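Local coordinates for DNA repair protein RAD7 (Saccharomyces cerevisiae, PDB 5ZB2) that promotes global genome nucleotide excision repair in a complex with Rad16 and Abf1, and binds Elc1 through a piece that holds its leucine-rich repeats, at residues L128-I139 with R154-R165. Residues are numbered along the deposited sequence; the frame is centred on the assembly and turned at random.
Sequences LKSLNLDGPFLI and RLEEFHISNTHR
Two neighbouring parallel strands of the leucine-rich repeat solenoid, 130-134 and 157-161, pair in register from Ser-130 beside Glu-157 to Asp-134 beside Ser-161, their axes 4.8 Å apart. The backbone ladder runs through Leu-131 N to Glu-157 O, His-159 N to Leu-131 O and Leu-133 N to His-159 O to a weak Ser-161 N to Leu-133 O and a final Gly-135 N to Ser-161 O; before it, Lys-129 O takes the N-H groups of both Glu-156 and Glu-157. On the polar face, Ser-130 OG donates to the anti side of Glu-157 OE1 at 2.6 Å. Glu-157 OE2 and His-159 NE2 both hydrogen-bond Ser-184 OG on strand 184-188. Asn-132 CG lies 3.7 Å from His-159 CB, and Asn-132 OD1 hydrogen-bonds Gln-108 NE2. Water 2 links Asn-132 OD1, Leu-133 O and Ser-161 OG. With CG trans to N (chi1 180°), Asp-134 runs alongside Asn-162, and its OD1 receives Asn-162 ND2 on the syn lone pair at 2.8 Å, the two planes 27° apart. An alanine at Asp-134 would remove that acceptor and is likely to leave the Asn-162 amide freer to turn. Beyond the strands, Arg-165 extends NH1 to Phe-137 O at 2.8 Å, and water 3 joins Pro-136 O and Ile-139 O to Thr-163 OG1, which also accepts from Arg-165 N in an ST turn. Leu-131, Leu-133 and Ile-160 face inward onto Phe-147 and Trp-144 of helix 141-150, and Phe-158 meets Phe-148 edge-to-face: the strand-helix repeat of a leucine-rich repeat solenoid, with a polar strand face and a hydrophobic core between strands and helices.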
ATOM      1  N   LEU A 128      10.496 -16.725  -8.307  1.00 41.58           N
ATOM      2  CA  LEU A 128      11.680 -16.204  -7.636  1.00 40.36           C
ATOM      3  C   LEU A 128      12.520 -17.344  -7.074  1.00 39.90           C
ATOM      4  O   LEU A 128      12.019 -18.195  -6.336  1.00 39.57           O
ATOM      5  CB  LEU A 128      11.271 -15.249  -6.513  1.00 38.73           C
ATOM      6  CG  LEU A 128      12.411 -14.596  -5.732  1.00 39.22           C
ATOM      7  CD1 LEU A 128      13.292 -13.763  -6.652  1.00 38.23           C
ATOM      8  CD2 LEU A 128      11.860 -13.743  -4.591  1.00 38.80           C
ATOM      9  N   LYS A 129      13.808 -17.350  -7.429  1.00 39.20           N
ATOM     10  CA  LYS A 129      14.756 -18.324  -6.902  1.00 42.08           C
ATOM     11  C   LYS A 129      16.034 -17.693  -6.365  1.00 40.68           C
ATOM     12  O   LYS A 129      16.828 -18.403  -5.736  1.00 40.35           O
ATOM     13  CB  LYS A 129      15.128 -19.354  -7.983  1.00 42.99           C
ATOM     14  CG  LYS A 129      15.821 -18.751  -9.192  1.00 47.33           C
ATOM     15  CD  LYS A 129      16.036 -19.774 -10.295  1.00 56.52           C
ATOM     16  CE  LYS A 129      16.748 -19.146 -11.489  1.00 64.65           C
ATOM     17  NZ  LYS A 129      17.031 -20.134 -12.567  1.00 81.13           N
ATOM     18  N   SER A 130      16.255 -16.396  -6.583  1.00 38.06           N
ATOM     19  CA  SER A 130      17.467 -15.715  -6.142  1.00 39.92           C
ATOM     20  C   SER A 130      17.108 -14.350  -5.570  1.00 38.85           C
ATOM     21  O   SER A 130      16.450 -13.549  -6.241  1.00 37.61           O
ATOM     22  CB  SER A 130      18.450 -15.548  -7.305  1.00 40.44           C
ATOM     23  OG  SER A 130      19.488 -14.648  -6.971  1.00 40.76           O
ATOM     24  N   LEU A 131      17.551 -14.084  -4.341  1.00 37.14           N
ATOM     25  CA  LEU A 131      17.294 -12.803  -3.688  1.00 34.86           C
ATOM     26  C   LEU A 131      18.573 -12.312  -3.027  1.00 35.53           C
ATOM     27  O   LEU A 131      19.172 -13.031  -2.218  1.00 35.19           O
ATOM     28  CB  LEU A 131      16.169 -12.922  -2.654  1.00 36.52           C
ATOM     29  CG  LEU A 131      15.642 -11.607  -2.064  1.00 34.53           C
ATOM     30  CD1 LEU A 131      15.038 -10.710  -3.139  1.00 33.90           C
ATOM     31  CD2 LEU A 131      14.620 -11.873  -0.966  1.00 35.96           C
ATOM     32  N   ASN A 132      18.980 -11.088  -3.369  1.00 35.24           N
ATOM     33  CA  ASN A 132      20.143 -10.427  -2.785  1.00 34.91           C
ATOM     34  C   ASN A 132      19.677  -9.136  -2.125  1.00 32.62           C
ATOM     35  O   ASN A 132      19.122  -8.259  -2.796  1.00 31.76           O
ATOM     36  CB  ASN A 132      21.199 -10.144  -3.857  1.00 35.58           C
ATOM     37  CG  ASN A 132      22.508  -9.619  -3.285  1.00 39.82           C
ATOM     38  OD1 ASN A 132      22.534  -8.949  -2.251  1.00 35.90           O
ATOM     39  ND2 ASN A 132      23.608  -9.921  -3.967  1.00 39.27           N
ATOM     40  N   LEU A 133      19.891  -9.023  -0.814  1.00 30.92           N
ATOM     41  CA  LEU A 133      19.452  -7.867  -0.040  1.00 34.63           C
ATOM     42  C   LEU A 133      20.632  -7.278   0.717  1.00 34.48           C
ATOM     43  O   LEU A 133      21.346  -8.001   1.421  1.00 35.13           O
ATOM     44  CB  LEU A 133      18.344  -8.250   0.947  1.00 31.67           C
ATOM     45  CG  LEU A 133      17.086  -8.918   0.388  1.00 32.73           C
ATOM     46  CD1 LEU A 133      16.154  -9.310   1.527  1.00 36.07           C
ATOM     47  CD2 LEU A 133      16.368  -8.018  -0.602  1.00 30.00           C
ATOM     48  N   ASP A 134      20.807  -5.966   0.593  1.00 32.34           N
ATOM     49  CA  ASP A 134      21.874  -5.252   1.279  1.00 34.24           C
ATOM     50  C   ASP A 134      21.270  -4.123   2.113  1.00 33.25           C
ATOM     51  O   ASP A 134      20.810  -3.118   1.570  1.00 30.88           O
ATOM     52  CB  ASP A 134      22.875  -4.685   0.272  1.00 36.21           C
ATOM     53  CG  ASP A 134      24.003  -3.921   0.937  1.00 40.64           C
ATOM     54  OD1 ASP A 134      24.159  -4.044   2.170  1.00 35.98           O
ATOM     55  OD2 ASP A 134      24.733  -3.198   0.227  1.00 57.72           O
ATOM     56  N   GLY A 135      21.256  -4.298   3.409  1.00 32.55           N
ATOM     57  CA  GLY A 135      20.713  -3.318   4.294  1.00 32.32           C
ATOM     58  C   GLY A 135      19.265  -3.432   4.708  1.00 32.00           C
ATOM     59  O   GLY A 135      18.698  -2.434   5.010  1.00 31.55           O
ATOM     60  N   PRO A 136      18.664  -4.608   4.731  1.00 31.48           N
ATOM     61  CA  PRO A 136      17.268  -4.703   5.185  1.00 30.90           C
ATOM     62  C   PRO A 136      17.219  -4.698   6.705  1.00 31.93           C
ATOM     63  O   PRO A 136      16.910  -5.729   7.304  1.00 30.54           O
ATOM     64  CB  PRO A 136      16.805  -6.047   4.626  1.00 32.57           C
ATOM     65  CG  PRO A 136      18.053  -6.853   4.497  1.00 31.82           C
ATOM     66  CD  PRO A 136      19.155  -5.882   4.178  1.00 32.03           C
ATOM     67  N   PHE A 137      17.539  -3.567   7.326  1.00 31.23           N
ATOM     68  CA  PHE A 137      17.723  -3.530   8.775  1.00 33.80           C
ATOM     69  C   PHE A 137      16.407  -3.565   9.549  1.00 31.97           C
ATOM     70  O   PHE A 137      16.443  -3.690  10.778  1.00 31.88           O
ATOM     71  CB  PHE A 137      18.533  -2.292   9.181  1.00 32.57           C
ATOM     72  CG  PHE A 137      17.820  -0.981   8.970  1.00 32.73           C
ATOM     73  CD1 PHE A 137      17.915  -0.312   7.759  1.00 32.19           C
ATOM     74  CD2 PHE A 137      17.084  -0.401   9.992  1.00 33.24           C
ATOM     75  CE1 PHE A 137      17.275   0.898   7.564  1.00 34.78           C
ATOM     76  CE2 PHE A 137      16.440   0.817   9.804  1.00 34.71           C
ATOM     77  CZ  PHE A 137      16.538   1.464   8.588  1.00 33.95           C
ATOM     78  N   LEU A 138      15.255  -3.470   8.883  1.00 32.61           N
ATOM     79  CA  LEU A 138      13.987  -3.527   9.608  1.00 34.53           C
ATOM     80  C   LEU A 138      13.586  -4.957   9.971  1.00 34.83           C
ATOM     81  O   LEU A 138      12.863  -5.162  10.951  1.00 34.21           O
ATOM     82  CB  LEU A 138      12.871  -2.882   8.783  1.00 34.06           C
ATOM     83  CG  LEU A 138      12.933  -1.374   8.520  1.00 37.02           C
ATOM     84  CD1 LEU A 138      11.841  -0.955   7.545  1.00 31.59           C
ATOM     85  CD2 LEU A 138      12.805  -0.577   9.805  1.00 35.49           C
ATOM     86  N   ILE A 139      14.050  -5.950   9.213  1.00 33.38           N
ATOM     87  CA  ILE A 139      13.559  -7.318   9.356  1.00 34.89           C
ATOM     88  C   ILE A 139      14.148  -7.940  10.619  1.00 33.83           C
ATOM     89  O   ILE A 139      15.372  -8.020  10.775  1.00 32.95           O
ATOM     90  CB  ILE A 139      13.917  -8.157   8.120  1.00 34.60           C
ATOM     91  CG1 ILE A 139      13.554  -7.428   6.815  1.00 33.08           C
ATOM     92  CG2 ILE A 139      13.234  -9.517   8.187  1.00 35.76           C
ATOM     93  CD1 ILE A 139      12.069  -7.174   6.611  1.00 34.96           C
ATOM     94  N   ARG A 154      12.503 -23.470  -2.753  1.00 48.78           N
ATOM     95  CA  ARG A 154      12.538 -22.599  -3.922  1.00 48.71           C
ATOM     96  C   ARG A 154      13.789 -21.740  -4.002  1.00 45.57           C
ATOM     97  O   ARG A 154      14.193 -21.361  -5.102  1.00 43.57           O
ATOM     98  CB  ARG A 154      11.320 -21.665  -3.925  1.00 49.97           C
ATOM     99  CG  ARG A 154       9.966 -22.361  -3.870  1.00 57.13           C
ATOM    100  CD  ARG A 154       8.883 -21.398  -3.387  1.00 51.89           C
ATOM    101  NE  ARG A 154       8.916 -20.128  -4.112  1.00 49.56           N
ATOM    102  CZ  ARG A 154       8.307 -19.015  -3.714  1.00 48.69           C
ATOM    103  NH1 ARG A 154       7.608 -18.998  -2.585  1.00 49.00           N
ATOM    104  NH2 ARG A 154       8.400 -17.913  -4.446  1.00 48.55           N
ATOM    105  N   LEU A 155      14.403 -21.422  -2.866  1.00 44.46           N
ATOM    106  CA  LEU A 155      15.486 -20.449  -2.805  1.00 43.26           C
ATOM    107  C   LEU A 155      16.807 -21.140  -3.128  1.00 42.80           C
ATOM    108  O   LEU A 155      17.299 -21.956  -2.344  1.00 43.05           O
ATOM    109  CB  LEU A 155      15.524 -19.798  -1.425  1.00 44.54           C
ATOM    110  CG  LEU A 155      16.385 -18.551  -1.258  1.00 42.89           C
ATOM    111  CD1 LEU A 155      15.922 -17.435  -2.184  1.00 40.12           C
ATOM    112  CD2 LEU A 155      16.341 -18.102   0.192  1.00 41.67           C
ATOM    113  N   GLU A 156      17.381 -20.808  -4.286  1.00 41.00           N
ATOM    114  CA  GLU A 156      18.672 -21.344  -4.699  1.00 41.43           C
ATOM    115  C   GLU A 156      19.831 -20.392  -4.431  1.00 38.92           C
ATOM    116  O   GLU A 156      20.981 -20.843  -4.386  1.00 37.62           O
ATOM    117  CB  GLU A 156      18.647 -21.683  -6.195  1.00 42.51           C
ATOM    118  CG  GLU A 156      17.631 -22.751  -6.570  1.00 47.18           C
ATOM    119  CD  GLU A 156      17.413 -22.861  -8.069  1.00 49.05           C
ATOM    120  OE1 GLU A 156      16.403 -23.472  -8.476  1.00 54.72           O
ATOM    121  OE2 GLU A 156      18.240 -22.332  -8.839  1.00 50.61           O
ATOM    122  N   GLU A 157      19.560 -19.102  -4.252  1.00 37.44           N
ATOM    123  CA  GLU A 157      20.607 -18.101  -4.080  1.00 38.27           C
ATOM    124  C   GLU A 157      20.132 -17.067  -3.072  1.00 38.09           C
ATOM    125  O   GLU A 157      19.076 -16.454  -3.260  1.00 36.03           O
ATOM    126  CB  GLU A 157      20.954 -17.437  -5.416  1.00 38.37           C
ATOM    127  CG  GLU A 157      22.039 -16.392  -5.326  1.00 40.11           C
ATOM    128  CD  GLU A 157      22.590 -16.008  -6.685  1.00 44.20           C
ATOM    129  OE1 GLU A 157      21.793 -15.611  -7.562  1.00 44.40           O
ATOM    130  OE2 GLU A 157      23.820 -16.112  -6.881  1.00 49.60           O
ATOM    131  N   PHE A 158      20.903 -16.876  -2.004  1.00 36.56           N
ATOM    132  CA  PHE A 158      20.558 -15.903  -0.975  1.00 36.82           C
ATOM    133  C   PHE A 158      21.823 -15.202  -0.509  1.00 37.10           C
ATOM    134  O   PHE A 158      22.760 -15.854  -0.033  1.00 34.61           O
ATOM    135  CB  PHE A 158      19.847 -16.571   0.206  1.00 35.66           C
ATOM    136  CG  PHE A 158      19.332 -15.598   1.232  1.00 34.84           C
ATOM    137  CD1 PHE A 158      18.256 -14.771   0.945  1.00 35.33           C
ATOM    138  CD2 PHE A 158      19.926 -15.506   2.481  1.00 34.62           C
ATOM    139  CE1 PHE A 158      17.781 -13.871   1.882  1.00 34.00           C
ATOM    140  CE2 PHE A 158      19.453 -14.605   3.426  1.00 33.18           C
ATOM    141  CZ  PHE A 158      18.378 -13.791   3.123  1.00 33.05           C
ATOM    142  N   HIS A 159      21.848 -13.878  -0.666  1.00 35.48           N
ATOM    143  CA  HIS A 159      22.901 -13.023  -0.134  1.00 36.77           C
ATOM    144  C   HIS A 159      22.245 -11.929   0.694  1.00 35.76           C
ATOM    145  O   HIS A 159      21.347 -11.236   0.205  1.00 35.18           O
ATOM    146  CB  HIS A 159      23.743 -12.399  -1.254  1.00 37.54           C
ATOM    147  CG  HIS A 159      24.471 -13.400  -2.096  1.00 44.71           C
ATOM    148  ND1 HIS A 159      25.843 -13.399  -2.233  1.00 41.39           N
ATOM    149  CD2 HIS A 159      24.019 -14.434  -2.845  1.00 43.47           C
ATOM    150  CE1 HIS A 159      26.205 -14.390  -3.028  1.00 42.32           C
ATOM    151  NE2 HIS A 159      25.118 -15.034  -3.412  1.00 41.43           N
ATOM    152  N   ILE A 160      22.679 -11.786   1.948  1.00 34.00           N
ATOM    153  CA  ILE A 160      22.203 -10.722   2.823  1.00 34.62           C
ATOM    154  C   ILE A 160      23.405 -10.019   3.441  1.00 36.30           C
ATOM    155  O   ILE A 160      24.411 -10.658   3.773  1.00 34.72           O
ATOM    156  CB  ILE A 160      21.252 -11.254   3.915  1.00 36.06           C
ATOM    157  CG1 ILE A 160      20.825 -10.102   4.834  1.00 36.44           C
ATOM    158  CG2 ILE A 160      21.911 -12.383   4.700  1.00 34.03           C
ATOM    159  CD1 ILE A 160      19.673 -10.438   5.732  1.00 37.15           C
ATOM    160  N   SER A 161      23.294  -8.701   3.611  1.00 33.08           N
ATOM    161  CA  SER A 161      24.405  -7.901   4.103  1.00 35.28           C
ATOM    162  C   SER A 161      23.887  -6.751   4.957  1.00 33.28           C
ATOM    163  O   SER A 161      22.750  -6.297   4.806  1.00 31.45           O
ATOM    164  CB  SER A 161      25.248  -7.348   2.948  1.00 36.54           C
ATOM    165  OG  SER A 161      25.658  -8.381   2.071  1.00 45.53           O
ATOM    166  N   ASN A 162      24.750  -6.289   5.865  1.00 30.55           N
ATOM    167  CA  ASN A 162      24.567  -5.033   6.595  1.00 35.17           C
ATOM    168  C   ASN A 162      23.263  -5.010   7.400  1.00 33.87           C
ATOM    169  O   ASN A 162      22.389  -4.164   7.197  1.00 31.08           O
ATOM    170  CB  ASN A 162      24.633  -3.844   5.631  1.00 33.24           C
ATOM    171  CG  ASN A 162      26.050  -3.507   5.231  1.00 34.69           C
ATOM    172  OD1 ASN A 162      26.928  -3.385   6.081  1.00 32.73           O
ATOM    173  ND2 ASN A 162      26.286  -3.369   3.934  1.00 36.16           N
ATOM    174  N   THR A 163      23.162  -5.938   8.351  1.00 31.89           N
ATOM    175  CA  THR A 163      22.073  -5.908   9.327  1.00 32.47           C
ATOM    176  C   THR A 163      22.451  -6.785  10.507  1.00 32.71           C
ATOM    177  O   THR A 163      22.782  -7.959  10.318  1.00 31.46           O
ATOM    178  CB  THR A 163      20.755  -6.380   8.712  1.00 33.10           C
ATOM    179  OG1 THR A 163      19.764  -6.480   9.741  1.00 34.21           O
ATOM    180  CG2 THR A 163      20.916  -7.739   8.029  1.00 32.47           C
ATOM    181  N   HIS A 164      22.403  -6.229  11.719  1.00 30.36           N
ATOM    182  CA  HIS A 164      22.701  -7.002  12.916  1.00 33.49           C
ATOM    183  C   HIS A 164      21.474  -7.730  13.454  1.00 30.95           C
ATOM    184  O   HIS A 164      21.568  -8.391  14.493  1.00 31.12           O
ATOM    185  CB  HIS A 164      23.315  -6.107  14.007  1.00 35.98           C
ATOM    186  CG  HIS A 164      22.387  -5.070  14.562  1.00 36.88           C
ATOM    187  ND1 HIS A 164      21.203  -5.383  15.196  1.00 36.25           N
ATOM    188  CD2 HIS A 164      22.492  -3.720  14.611  1.00 37.02           C
ATOM    189  CE1 HIS A 164      20.610  -4.271  15.593  1.00 37.56           C
ATOM    190  NE2 HIS A 164      21.371  -3.248  15.250  1.00 37.78           N
ATOM    191  N   ARG A 165      20.338  -7.638  12.763  1.00 31.23           N
ATOM    192  CA  ARG A 165      19.126  -8.347  13.147  1.00 34.76           C
ATOM    193  C   ARG A 165      18.970  -9.678  12.422  1.00 31.67           C
ATOM    194  O   ARG A 165      17.988 -10.385  12.663  1.00 32.34           O
ATOM    195  CB  ARG A 165      17.896  -7.467  12.895  1.00 33.22           C
ATOM    196  CG  ARG A 165      17.703  -6.379  13.944  1.00 36.25           C
ATOM    197  CD  ARG A 165      16.583  -5.416  13.577  1.00 32.58           C
ATOM    198  NE  ARG A 165      16.374  -4.410  14.611  1.00 34.52           N
ATOM    199  CZ  ARG A 165      15.803  -3.223  14.407  1.00 32.83           C
ATOM    200  NH1 ARG A 165      15.388  -2.871  13.198  1.00 32.34           N
ATOM    201  NH2 ARG A 165      15.665  -2.375  15.416  1.00 33.72           N
TER
HETATM  202  O   HOH W   1       9.854 -19.620  -6.515  1.00 49.38           O
HETATM  203  O   HOH W   2      23.928  -9.070   0.327  1.00 36.84           O
HETATM  204  O   HOH W   3      17.348  -7.568   9.105  1.00 32.47           O